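Local coordinates for uncharacterized protein (PDB 4K61), which is of unknown function but belongs to the DUF2874 family, with a putative beta-lactamase-inhibitor-like, PepSY-like domain, at residues N71-A74 / A75-Y78. Sequence-based numbering, arbitrary orientation.
Sequences NAFA and ASEY
Two donors of Ser-76 converge on the carbonyl oxygen of Phe-73, where helix 67-75 gives way to the loop leading to strand 82-90. The hydroxyl makes the shorter bond, Ser-76 OG to Phe-73 O at 2.7 Å, arriving 17° from the carbonyl plane. The amide of the same residue binds from above that plane, Ser-76 N to Phe-73 O at 3.0 Å, a three-residue spacing that tightens the last turn. A chi1 of 77° turns OG back over the helix end, close to its own backbone on both sides. OG also accepts a weak hydrogen bond from Tyr-78 N to Ser-76 OG (3.2 Å), so the hydroxyl links the final helical turn to the start of the 3-10 segment. Just before this, Ala-75 N still donates to Asn-71 O at 3.0 Å, an alpha-helical i to i+4 bond. This C-terminal end lies at the surface of a fold in which helix 67-75 connects neighbouring strands 52-58 and 82-90 of an antiparallel sheet; Ser-79 OG adds bonds to the carbonyls of Ala-74 and Ser-76. The apolar contact pairs Phe-73 CE1 with Tyr-78 CB at 4.1 Å. In Phe-73, CG lies anti to the backbone N (chi1 172°), which brings the ring alongside Tyr-78 although CB itself is directed away from 75-78. Separately, Tyr-78 O makes a van der Waals approach to Phe-73 CZ at 3.6 Å, meeting the ring obliquely. Buried Phe-73 also packs on Val-100, Val-102 and Phe-115 of the sheet, while the Tyr-78 ring stacks edge-to-face with Tyr-111.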
ATOM      1  N   ASN A  71      -3.957 -18.508  -3.143  1.00 30.96           N
ATOM      2  CA  ASN A  71      -4.442 -19.440  -4.147  1.00 34.45           C
ATOM      3  C   ASN A  71      -4.795 -18.773  -5.449  1.00 32.71           C
ATOM      4  O   ASN A  71      -4.492 -19.305  -6.499  1.00 33.86           O
ATOM      5  CB  ASN A  71      -5.639 -20.237  -3.616  1.00 36.48           C
ATOM      6  CG  ASN A  71      -5.258 -21.133  -2.471  1.00 40.77           C
ATOM      7  OD1 ASN A  71      -4.097 -21.510  -2.325  1.00 40.84           O
ATOM      8  ND2 ASN A  71      -6.229 -21.460  -1.634  1.00 42.63           N
ATOM      9  N   ALA A  72      -5.418 -17.601  -5.392  1.00 32.30           N
ATOM     10  CA  ALA A  72      -5.820 -16.902  -6.601  1.00 30.43           C
ATOM     11  C   ALA A  72      -4.603 -16.398  -7.353  1.00 28.40           C
ATOM     12  O   ALA A  72      -4.557 -16.473  -8.579  1.00 29.59           O
ATOM     13  CB  ALA A  72      -6.772 -15.766  -6.285  1.00 29.90           C
ATOM     14  N   PHE A  73      -3.602 -15.903  -6.619  1.00 25.87           N
ATOM     15  CA  PHE A  73      -2.375 -15.460  -7.253  1.00 25.98           C
ATOM     16  C   PHE A  73      -1.685 -16.642  -7.944  1.00 27.99           C
ATOM     17  O   PHE A  73      -1.268 -16.532  -9.094  1.00 26.26           O
ATOM     18  CB  PHE A  73      -1.420 -14.814  -6.237  1.00 25.43           C
ATOM     19  CG  PHE A  73      -0.077 -14.525  -6.796  1.00 26.09           C
ATOM     20  CD1 PHE A  73       0.127 -13.442  -7.618  1.00 26.28           C
ATOM     21  CD2 PHE A  73       0.996 -15.385  -6.534  1.00 28.63           C
ATOM     22  CE1 PHE A  73       1.374 -13.178  -8.180  1.00 27.51           C
ATOM     23  CE2 PHE A  73       2.241 -15.135  -7.096  1.00 29.42           C
ATOM     24  CZ  PHE A  73       2.431 -14.033  -7.913  1.00 28.42           C
ATOM     25  N   ALA A  74      -1.569 -17.758  -7.226  1.00 29.36           N
ATOM     26  CA  ALA A  74      -0.891 -18.967  -7.739  1.00 33.23           C
ATOM     27  C   ALA A  74      -1.572 -19.507  -8.993  1.00 33.57           C
ATOM     28  O   ALA A  74      -0.910 -20.029  -9.874  1.00 39.41           O
ATOM     29  CB  ALA A  74      -0.834 -20.027  -6.661  1.00 34.78           C
ATOM     30  N   ALA A  75      -2.882 -19.362  -9.077  1.00 33.84           N
ATOM     31  CA  ALA A  75      -3.638 -19.814 -10.238  1.00 36.72           C
ATOM     32  C   ALA A  75      -3.588 -18.845 -11.422  1.00 35.33           C
ATOM     33  O   ALA A  75      -3.946 -19.221 -12.519  1.00 37.77           O
ATOM     34  CB  ALA A  75      -5.087 -20.070  -9.852  1.00 37.63           C
ATOM     35  N   SER A  76      -3.145 -17.609 -11.204  1.00 33.61           N
ATOM     36  CA  SER A  76      -3.127 -16.593 -12.253  1.00 34.13           C
ATOM     37  C   SER A  76      -1.899 -16.650 -13.171  1.00 31.81           C
ATOM     38  O   SER A  76      -0.890 -17.259 -12.846  1.00 36.04           O
ATOM     39  CB  SER A  76      -3.202 -15.198 -11.614  1.00 28.96           C
ATOM     40  OG  SER A  76      -1.962 -14.811 -11.082  1.00 27.00           O
ATOM     41  N   GLU A  77      -1.964 -15.914 -14.279  1.00 38.75           N
ATOM     42  CA  GLU A  77      -0.807 -15.770 -15.191  1.00 44.13           C
ATOM     43  C   GLU A  77       0.400 -15.167 -14.492  1.00 39.73           C
ATOM     44  O   GLU A  77       1.568 -15.433 -14.855  1.00 46.51           O
ATOM     45  CB  GLU A  77      -1.123 -14.849 -16.364  1.00 54.26           C
ATOM     46  CG  GLU A  77      -2.455 -15.050 -17.052  1.00 66.61           C
ATOM     47  CD  GLU A  77      -3.305 -13.812 -16.917  1.00 79.17           C
ATOM     48  OE1 GLU A  77      -3.890 -13.613 -15.829  1.00 96.64           O
ATOM     49  OE2 GLU A  77      -3.347 -13.026 -17.886  1.00 69.62           O
ATOM     50  N   TYR A  78       0.124 -14.355 -13.470  1.00 30.24           N
ATOM     51  CA  TYR A  78       1.172 -13.589 -12.830  1.00 26.93           C
ATOM     52  C   TYR A  78       2.083 -14.409 -11.907  1.00 27.46           C
ATOM     53  O   TYR A  78       3.137 -13.934 -11.474  1.00 29.11           O
ATOM     54  CB  TYR A  78       0.564 -12.415 -12.089  1.00 23.36           C
ATOM     55  CG  TYR A  78      -0.226 -11.528 -13.025  1.00 23.14           C
ATOM     56  CD1 TYR A  78       0.418 -10.705 -13.917  1.00 23.09           C
ATOM     57  CD2 TYR A  78      -1.601 -11.569 -13.049  1.00 22.81           C
ATOM     58  CE1 TYR A  78      -0.288  -9.911 -14.815  1.00 25.31           C
ATOM     59  CE2 TYR A  78      -2.330 -10.781 -13.932  1.00 23.43           C
ATOM     60  CZ  TYR A  78      -1.672  -9.959 -14.803  1.00 23.70           C
ATOM     61  OH  TYR A  78      -2.376  -9.168 -15.689  1.00 23.97           O
TER